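Local atomic coordinates of ribosomal RNA methyltransferase, putative (Plasmodium falciparum, PDB entry 2PLW), a protein that binds S-adenosylmethionine through its FtsJ-like methyltransferase domain and probably transfers the methyl group to a uridine 2'-O of ribosomal RNA. Residues R5-L10 with C37-E42; I11-K16 with Y190-N195. One frame throughout, in Å; residues are numbered along the deposited sequence.

Contact 1 (R5-L10 with C37-E42); sequences RAAYKL and CQVILE. With SO4 (sulfate ion), chain B.
Val39 pushes its two methyl groups between Ala7 and Leu10, each branch meeting a different partner one helical turn apart. CG2 lies against Ala7 CB at 3.5 Å, tighter than usual van der Waals contact, and the same methyl is 3.6 Å from Ala7 O, so both side chain and backbone of Ala7 border it. The short alanine side chain lets helix 7-17 come this near: Ala7 CA and Val39 CA are 6.2 Å apart. Val39 CG1, placed anti to its own backbone N (chi1 166°), faces Leu10, with CD2 3.9 Å away. The helices belong to a class I, Rossmann-like methyltransferase, in which helix 35-43 follows the first strand, 24-29; Gly34 and Ser35, where the connection enters that helix, bind S-adenosylmethionine. Leu10 swings its CG away from its backbone N (chi1 -174°), and CD2 reaches past Val39 to Ile40, crossing that side chain obliquely and touching CG1 at 3.8 Å. Ile40 also packs on Ile26 and Ile51, which ties this apolar seam to the central sheet. Tyr8 leaves the backbone with CB directed away from helix 35-43; its OH donates a 2.8 Å hydrogen bond to O1 of a sulfate ion, probably from the crystallisation liquor, and this oxygen lies at the ring edge, near its plane. Tyr2 N binds the same sulfate.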
ATOM      1  N   ARG A   5     -14.345  -1.470   9.368  1.00 18.14           N
ATOM      2  CA  ARG A   5     -14.964  -0.322   8.719  1.00 17.57           C
ATOM      3  C   ARG A   5     -13.948   0.434   7.833  1.00 17.16           C
ATOM      4  O   ARG A   5     -14.327   1.305   7.054  1.00 16.25           O
ATOM      5  CB  ARG A   5     -15.631   0.582   9.757  1.00 18.17           C
ATOM      6  CG  ARG A   5     -16.840  -0.105  10.404  1.00 19.08           C
ATOM      7  CD  ARG A   5     -17.658   0.827  11.292  1.00 22.41           C
ATOM      8  NE  ARG A   5     -18.692   0.055  11.982  1.00 23.23           N
ATOM      9  CZ  ARG A   5     -18.500  -0.558  13.148  1.00 23.65           C
ATOM     10  NH1 ARG A   5     -17.324  -0.446  13.763  1.00 23.60           N
ATOM     11  NH2 ARG A   5     -19.475  -1.271  13.706  1.00 23.84           N
ATOM     12  N   ALA A   6     -12.667   0.078   7.958  1.00 17.60           N
ATOM     13  CA  ALA A   6     -11.624   0.601   7.030  1.00 17.20           C
ATOM     14  C   ALA A   6     -11.965   0.358   5.534  1.00 16.79           C
ATOM     15  O   ALA A   6     -11.550   1.143   4.661  1.00 16.55           O
ATOM     16  CB  ALA A   6     -10.250   0.009   7.365  1.00 16.46           C
ATOM     17  N   ALA A   7     -12.728  -0.706   5.245  1.00 16.77           N
ATOM     18  CA  ALA A   7     -13.212  -0.978   3.882  1.00 16.47           C
ATOM     19  C   ALA A   7     -13.765   0.268   3.209  1.00 15.96           C
ATOM     20  O   ALA A   7     -13.535   0.484   2.036  1.00 14.80           O
ATOM     21  CB  ALA A   7     -14.294  -2.091   3.882  1.00 16.44           C
ATOM     22  N   TYR A   8     -14.485   1.101   3.958  1.00 17.00           N
ATOM     23  CA  TYR A   8     -15.122   2.270   3.348  1.00 17.67           C
ATOM     24  C   TYR A   8     -14.137   3.338   2.881  1.00 17.47           C
ATOM     25  O   TYR A   8     -14.459   4.096   1.978  1.00 17.97           O
ATOM     26  CB  TYR A   8     -16.206   2.840   4.272  1.00 18.52           C
ATOM     27  CG  TYR A   8     -17.328   1.825   4.397  1.00 18.84           C
ATOM     28  CD1 TYR A   8     -18.231   1.645   3.359  1.00 20.81           C
ATOM     29  CD2 TYR A   8     -17.446   1.018   5.534  1.00 20.17           C
ATOM     30  CE1 TYR A   8     -19.256   0.698   3.437  1.00 21.15           C
ATOM     31  CE2 TYR A   8     -18.444   0.054   5.624  1.00 19.35           C
ATOM     32  CZ  TYR A   8     -19.349  -0.097   4.571  1.00 20.95           C
ATOM     33  OH  TYR A   8     -20.369  -1.026   4.641  1.00 22.63           O
ATOM     34  N   LYS A   9     -12.946   3.375   3.485  1.00 17.41           N
ATOM     35  CA  LYS A   9     -11.867   4.246   2.994  1.00 17.68           C
ATOM     36  C   LYS A   9     -11.372   3.788   1.626  1.00 16.81           C
ATOM     37  O   LYS A   9     -11.067   4.601   0.785  1.00 16.76           O
ATOM     38  CB  LYS A   9     -10.701   4.275   3.990  1.00 17.88           C
ATOM     39  CG  LYS A   9     -11.101   4.954   5.298  1.00 22.05           C
ATOM     40  CD  LYS A   9      -9.920   5.249   6.219  1.00 25.99           C
ATOM     41  CE  LYS A   9      -9.431   3.998   6.897  1.00 28.20           C
ATOM     42  NZ  LYS A   9      -8.868   4.246   8.263  1.00 27.69           N
ATOM     43  N   LEU A  10     -11.245   2.475   1.419  1.00 16.40           N
ATOM     44  CA  LEU A  10     -10.805   2.000   0.100  1.00 16.21           C
ATOM     45  C   LEU A  10     -11.885   2.202  -0.951  1.00 16.02           C
ATOM     46  O   LEU A  10     -11.609   2.614  -2.080  1.00 15.18           O
ATOM     47  CB  LEU A  10     -10.312   0.552   0.149  1.00 16.07           C
ATOM     48  CG  LEU A  10      -9.719   0.084  -1.198  1.00 14.65           C
ATOM     49  CD1 LEU A  10      -8.515   0.951  -1.660  1.00 17.57           C
ATOM     50  CD2 LEU A  10      -9.286  -1.355  -1.066  1.00 16.55           C
ATOM     51  N   CYS A  37      -8.759  -6.175   1.407  1.00 15.13           N
ATOM     52  CA  CYS A  37      -8.694  -7.378   0.584  1.00 15.66           C
ATOM     53  C   CYS A  37     -10.119  -7.767   0.140  1.00 15.77           C
ATOM     54  O   CYS A  37     -10.333  -8.124  -1.011  1.00 15.07           O
ATOM     55  CB  CYS A  37      -8.023  -8.521   1.324  1.00 16.30           C
ATOM     56  SG  CYS A  37      -6.199  -8.381   1.290  1.00 20.12           S
ATOM     57  N   GLN A  38     -11.069  -7.684   1.062  1.00 16.08           N
ATOM     58  CA  GLN A  38     -12.472  -7.956   0.717  1.00 16.73           C
ATOM     59  C   GLN A  38     -13.020  -6.989  -0.311  1.00 16.70           C
ATOM     60  O   GLN A  38     -13.713  -7.409  -1.231  1.00 17.78           O
ATOM     61  CB  GLN A  38     -13.352  -7.887   1.959  1.00 16.55           C
ATOM     62  CG  GLN A  38     -13.040  -8.957   2.944  1.00 16.65           C
ATOM     63  CD  GLN A  38     -13.873  -8.791   4.166  1.00 16.20           C
ATOM     64  OE1 GLN A  38     -13.650  -7.874   4.949  1.00 16.86           O
ATOM     65  NE2 GLN A  38     -14.836  -9.690   4.355  1.00 19.73           N
ATOM     66  N   VAL A  39     -12.715  -5.696  -0.169  1.00 17.23           N
ATOM     67  CA  VAL A  39     -13.179  -4.686  -1.137  1.00 16.96           C
ATOM     68  C   VAL A  39     -12.569  -4.956  -2.514  1.00 16.87           C
ATOM     69  O   VAL A  39     -13.248  -4.891  -3.544  1.00 17.38           O
ATOM     70  CB  VAL A  39     -12.795  -3.246  -0.680  1.00 16.97           C
ATOM     71  CG1 VAL A  39     -12.962  -2.248  -1.815  1.00 16.97           C
ATOM     72  CG2 VAL A  39     -13.619  -2.832   0.542  1.00 16.61           C
ATOM     73  N   ILE A  40     -11.273  -5.271  -2.524  1.00 15.59           N
ATOM     74  CA  ILE A  40     -10.581  -5.590  -3.765  1.00 15.77           C
ATOM     75  C   ILE A  40     -11.225  -6.787  -4.461  1.00 17.15           C
ATOM     76  O   ILE A  40     -11.422  -6.760  -5.684  1.00 18.30           O
ATOM     77  CB  ILE A  40      -9.050  -5.813  -3.545  1.00 15.20           C
ATOM     78  CG1 ILE A  40      -8.388  -4.521  -3.037  1.00 14.62           C
ATOM     79  CG2 ILE A  40      -8.385  -6.254  -4.869  1.00 15.66           C
ATOM     80  CD1 ILE A  40      -6.992  -4.780  -2.357  1.00 14.02           C
ATOM     81  N   LEU A  41     -11.574  -7.808  -3.684  1.00 18.43           N
ATOM     82  CA  LEU A  41     -12.316  -8.962  -4.222  1.00 19.67           C
ATOM     83  C   LEU A  41     -13.653  -8.558  -4.850  1.00 20.84           C
ATOM     84  O   LEU A  41     -13.938  -8.958  -5.969  1.00 19.66           O
ATOM     85  CB  LEU A  41     -12.512 -10.045  -3.161  1.00 20.03           C
ATOM     86  CG  LEU A  41     -11.349 -10.950  -2.794  1.00 20.71           C
ATOM     87  CD1 LEU A  41     -11.698 -11.705  -1.527  1.00 21.94           C
ATOM     88  CD2 LEU A  41     -11.021 -11.960  -3.913  1.00 22.59           C
ATOM     89  N   GLU A  42     -14.440  -7.749  -4.146  1.00 22.12           N
ATOM     90  CA  GLU A  42     -15.742  -7.277  -4.649  1.00 24.19           C
ATOM     91  C   GLU A  42     -15.654  -6.516  -5.956  1.00 24.71           C
ATOM     92  O   GLU A  42     -16.462  -6.719  -6.871  1.00 25.55           O
ATOM     93  CB  GLU A  42     -16.383  -6.334  -3.639  1.00 25.20           C
ATOM     94  CG  GLU A  42     -16.926  -7.007  -2.436  1.00 28.29           C
ATOM     95  CD  GLU A  42     -17.399  -6.011  -1.401  1.00 30.91           C
ATOM     96  OE1 GLU A  42     -17.068  -4.794  -1.507  1.00 32.47           O
ATOM     97  OE2 GLU A  42     -18.089  -6.456  -0.465  1.00 35.22           O
TER
HETATM   98  S   SO4 B 202     -20.632  -4.088   6.502  1.00 32.93           S
HETATM   99  O1  SO4 B 202     -19.792  -2.903   6.705  1.00 35.80           O
HETATM  100  O2  SO4 B 202     -21.972  -3.616   6.154  1.00 35.74           O
HETATM  101  O3  SO4 B 202     -20.117  -4.935   5.436  1.00 35.19           O
HETATM  102  O4  SO4 B 202     -20.629  -4.889   7.708  1.00 36.82           O

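Contact 2 (I11-K16 with Y190-N195); sequences IELDNK and YLVCKN
Leu13 sets a methyl on the ring of Tyr190, joining helix 7-17 to strand 188-196 of the seven-stranded Rossmann-like methyltransferase sheet. This strand runs antiparallel between strands 148-155 and 171-176, and the helix lies over the sheet face that carries Tyr190 and Val192. Leu13 CG stands beside the backbone N and anti to the carbonyl carbon (chi1 -78°), which drops the forked end of the side chain toward the strand. Its CD1 sits 4.0 Å from the centroid of the Tyr190 ring, only 4° off the normal: a CH-pi contact over the middle of the face, with Tyr190 CD2 the nearest ring atom at 4.1 Å. The ring plane stands almost perpendicular to the plane of Tyr190 CA, CB and CG (chi2 -88°), presenting that face to the leucine, and the two side chains cross at about a right angle. Beyond the ring, Tyr190 OH is hydrogen-bonded to Asp113 OD1, which holds its far end. The second leucine branch, CD2, meets Val192 more loosely, at 4.3 Å from CG2, so one forked side chain spans two residues of the strand. Leu13 also packs on Phe19, Thr177 and Trp36. Farther along the strand, Lys194 folds back through successive bent torsions until NZ is hydrogen-bonded to Tyr17 O at the end of helix 7-17.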
ATOM      1  N   ILE A  11     -13.135   1.939  -0.565  1.00 17.04           N
ATOM      2  CA  ILE A  11     -14.272   2.221  -1.461  1.00 17.57           C
ATOM      3  C   ILE A  11     -14.262   3.699  -1.925  1.00 18.46           C
ATOM      4  O   ILE A  11     -14.431   3.990  -3.102  1.00 18.71           O
ATOM      5  CB  ILE A  11     -15.605   1.829  -0.773  1.00 17.66           C
ATOM      6  CG1 ILE A  11     -15.686   0.311  -0.625  1.00 17.31           C
ATOM      7  CG2 ILE A  11     -16.810   2.377  -1.553  1.00 17.36           C
ATOM      8  CD1 ILE A  11     -16.632  -0.168   0.475  1.00 19.49           C
ATOM      9  N   GLU A  12     -14.042   4.627  -0.997  1.00 18.67           N
ATOM     10  CA  GLU A  12     -13.959   6.045  -1.312  1.00 20.53           C
ATOM     11  C   GLU A  12     -12.794   6.319  -2.273  1.00 19.58           C
ATOM     12  O   GLU A  12     -12.952   7.017  -3.269  1.00 19.31           O
ATOM     13  CB  GLU A  12     -13.806   6.842  -0.010  1.00 20.33           C
ATOM     14  CG  GLU A  12     -13.552   8.324  -0.174  1.00 23.88           C
ATOM     15  CD  GLU A  12     -13.310   9.044   1.155  1.00 26.08           C
ATOM     16  OE1 GLU A  12     -13.524   8.434   2.238  1.00 29.17           O
ATOM     17  OE2 GLU A  12     -12.899  10.240   1.093  1.00 31.99           O
ATOM     18  N   LEU A  13     -11.627   5.748  -1.960  1.00 18.51           N
ATOM     19  CA  LEU A  13     -10.442   5.935  -2.783  1.00 17.97           C
ATOM     20  C   LEU A  13     -10.665   5.449  -4.215  1.00 17.87           C
ATOM     21  O   LEU A  13     -10.344   6.159  -5.170  1.00 18.45           O
ATOM     22  CB  LEU A  13      -9.241   5.217  -2.167  1.00 17.59           C
ATOM     23  CG  LEU A  13      -8.578   5.937  -0.986  1.00 14.69           C
ATOM     24  CD1 LEU A  13      -7.649   4.956  -0.280  1.00 16.06           C
ATOM     25  CD2 LEU A  13      -7.824   7.170  -1.469  1.00 16.73           C
ATOM     26  N   ASP A  14     -11.200   4.238  -4.355  1.00 18.17           N
ATOM     27  CA  ASP A  14     -11.394   3.655  -5.677  1.00 18.93           C
ATOM     28  C   ASP A  14     -12.511   4.371  -6.429  1.00 20.13           C
ATOM     29  O   ASP A  14     -12.439   4.537  -7.633  1.00 19.95           O
ATOM     30  CB  ASP A  14     -11.655   2.157  -5.628  1.00 18.85           C
ATOM     31  CG  ASP A  14     -11.630   1.521  -7.024  1.00 21.81           C
ATOM     32  OD1 ASP A  14     -10.612   1.675  -7.730  1.00 21.34           O
ATOM     33  OD2 ASP A  14     -12.651   0.941  -7.452  1.00 22.05           O
ATOM     34  N   ASN A  15     -13.534   4.803  -5.702  1.00 20.81           N
ATOM     35  CA  ASN A  15     -14.587   5.629  -6.322  1.00 22.55           C
ATOM     36  C   ASN A  15     -14.071   6.923  -6.959  1.00 23.33           C
ATOM     37  O   ASN A  15     -14.559   7.354  -8.016  1.00 23.81           O
ATOM     38  CB  ASN A  15     -15.670   5.935  -5.282  1.00 22.47           C
ATOM     39  CG  ASN A  15     -16.617   4.780  -5.073  1.00 23.07           C
ATOM     40  OD1 ASN A  15     -16.616   3.786  -5.821  1.00 23.08           O
ATOM     41  ND2 ASN A  15     -17.458   4.905  -4.051  1.00 27.30           N
ATOM     42  N   LYS A  16     -13.076   7.537  -6.322  1.00 23.91           N
ATOM     43  CA  LYS A  16     -12.521   8.803  -6.767  1.00 25.32           C
ATOM     44  C   LYS A  16     -11.406   8.590  -7.792  1.00 24.95           C
ATOM     45  O   LYS A  16     -11.333   9.294  -8.816  1.00 24.64           O
ATOM     46  CB  LYS A  16     -12.013   9.608  -5.557  1.00 25.22           C
ATOM     47  CG  LYS A  16     -11.448  11.014  -5.897  1.00 27.59           C
ATOM     48  CD  LYS A  16     -11.017  11.771  -4.647  1.00 27.94           C
ATOM     49  CE  LYS A  16     -10.794  13.266  -4.903  1.00 30.72           C
ATOM     50  NZ  LYS A  16     -11.996  14.107  -4.531  1.00 34.52           N
ATOM     51  N   TYR A 190      -3.883  10.122   2.350  1.00 17.00           N
ATOM     52  CA  TYR A 190      -3.249   9.171   1.445  1.00 17.56           C
ATOM     53  C   TYR A 190      -2.524   9.936   0.356  1.00 16.51           C
ATOM     54  O   TYR A 190      -3.040  10.930  -0.147  1.00 17.19           O
ATOM     55  CB  TYR A 190      -4.278   8.216   0.831  1.00 18.23           C
ATOM     56  CG  TYR A 190      -4.931   7.290   1.825  1.00 18.57           C
ATOM     57  CD1 TYR A 190      -4.353   6.049   2.148  1.00 18.31           C
ATOM     58  CD2 TYR A 190      -6.134   7.645   2.449  1.00 19.75           C
ATOM     59  CE1 TYR A 190      -4.953   5.183   3.044  1.00 19.16           C
ATOM     60  CE2 TYR A 190      -6.747   6.780   3.362  1.00 19.29           C
ATOM     61  CZ  TYR A 190      -6.147   5.561   3.661  1.00 20.20           C
ATOM     62  OH  TYR A 190      -6.777   4.734   4.571  1.00 21.74           O
ATOM     63  N   LEU A 191      -1.323   9.468  -0.007  1.00 15.41           N
ATOM     64  CA  LEU A 191      -0.635   9.954  -1.193  1.00 15.17           C
ATOM     65  C   LEU A 191      -0.998   8.978  -2.317  1.00 14.91           C
ATOM     66  O   LEU A 191      -0.732   7.792  -2.208  1.00 15.06           O
ATOM     67  CB  LEU A 191       0.873  10.016  -0.982  1.00 16.09           C
ATOM     68  CG  LEU A 191       1.330  10.956   0.150  1.00 16.95           C
ATOM     69  CD1 LEU A 191       2.750  10.580   0.661  1.00 19.46           C
ATOM     70  CD2 LEU A 191       1.274  12.410  -0.293  1.00 21.61           C
ATOM     71  N   VAL A 192      -1.685   9.491  -3.326  1.00 14.06           N
ATOM     72  CA  VAL A 192      -2.153   8.704  -4.469  1.00 13.85           C
ATOM     73  C   VAL A 192      -1.243   8.948  -5.656  1.00 14.23           C
ATOM     74  O   VAL A 192      -1.167  10.070  -6.182  1.00 14.27           O
ATOM     75  CB  VAL A 192      -3.625   9.080  -4.826  1.00 14.77           C
ATOM     76  CG1 VAL A 192      -4.101   8.234  -6.001  1.00 14.74           C
ATOM     77  CG2 VAL A 192      -4.497   8.852  -3.640  1.00 14.31           C
ATOM     78  N   CYS A 193      -0.547   7.896  -6.105  1.00 13.29           N
ATOM     79  CA  CYS A 193       0.477   8.057  -7.102  1.00 13.08           C
ATOM     80  C   CYS A 193       0.113   7.236  -8.319  1.00 13.17           C
ATOM     81  O   CYS A 193      -0.085   6.025  -8.219  1.00 13.55           O
ATOM     82  CB  CYS A 193       1.820   7.538  -6.553  1.00 13.42           C
ATOM     83  SG  CYS A 193       2.253   8.248  -4.941  1.00 13.60           S
ATOM     84  N   LYS A 194       0.051   7.913  -9.463  1.00 13.81           N
ATOM     85  CA  LYS A 194      -0.371   7.311 -10.704  1.00 13.84           C
ATOM     86  C   LYS A 194       0.699   7.314 -11.765  1.00 12.59           C
ATOM     87  O   LYS A 194       1.380   8.322 -12.000  1.00 12.41           O
ATOM     88  CB  LYS A 194      -1.637   8.024 -11.200  1.00 15.47           C
ATOM     89  CG  LYS A 194      -2.738   8.112 -10.132  1.00 20.18           C
ATOM     90  CD  LYS A 194      -3.646   6.876 -10.085  1.00 27.64           C
ATOM     91  CE  LYS A 194      -4.713   6.875 -11.184  1.00 31.35           C
ATOM     92  NZ  LYS A 194      -5.943   7.696 -10.888  1.00 33.59           N
ATOM     93  N   ASN A 195       0.839   6.147 -12.402  1.00 11.03           N
ATOM     94  CA  ASN A 195       1.673   5.912 -13.559  1.00 11.21           C
ATOM     95  C   ASN A 195       3.155   5.962 -13.182  1.00 11.36           C
ATOM     96  O   ASN A 195       3.876   6.912 -13.466  1.00 11.66           O
ATOM     97  CB  ASN A 195       1.271   6.841 -14.745  1.00 11.63           C
ATOM     98  CG  ASN A 195       1.943   6.452 -16.043  1.00 13.55           C
ATOM     99  OD1 ASN A 195       2.378   5.321 -16.217  1.00 14.79           O
ATOM    100  ND2 ASN A 195       2.011   7.404 -16.979  1.00 12.81           N
TER

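Contacts 1 and 2 use successive turns of helix 7-17, their centres about 13 Å apart, so one helix meets both helix 35-43 and strand 188-196. They join directly where Val39 CG1 touches Ile11 CG1 at 3.9 Å, and where Lys9 CD packs on Tyr190 OH at 3.6 Å. Trp36, an S-adenosylmethionine-binding residue, touches Leu10 of contact 1 and Leu13 of contact 2, and its NE1 is hydrogen-bonded to Ala6 O. Ala6 itself touches the ligand. Between nearest atoms, the side chain of Ala7 is about 6 Å from the bound S-adenosylmethionine, and that of Tyr190 about 7 Å from it. The side chain of Tyr190 is also about 3 Å, nearest atoms, from that of Lys153, the predicted proton acceptor.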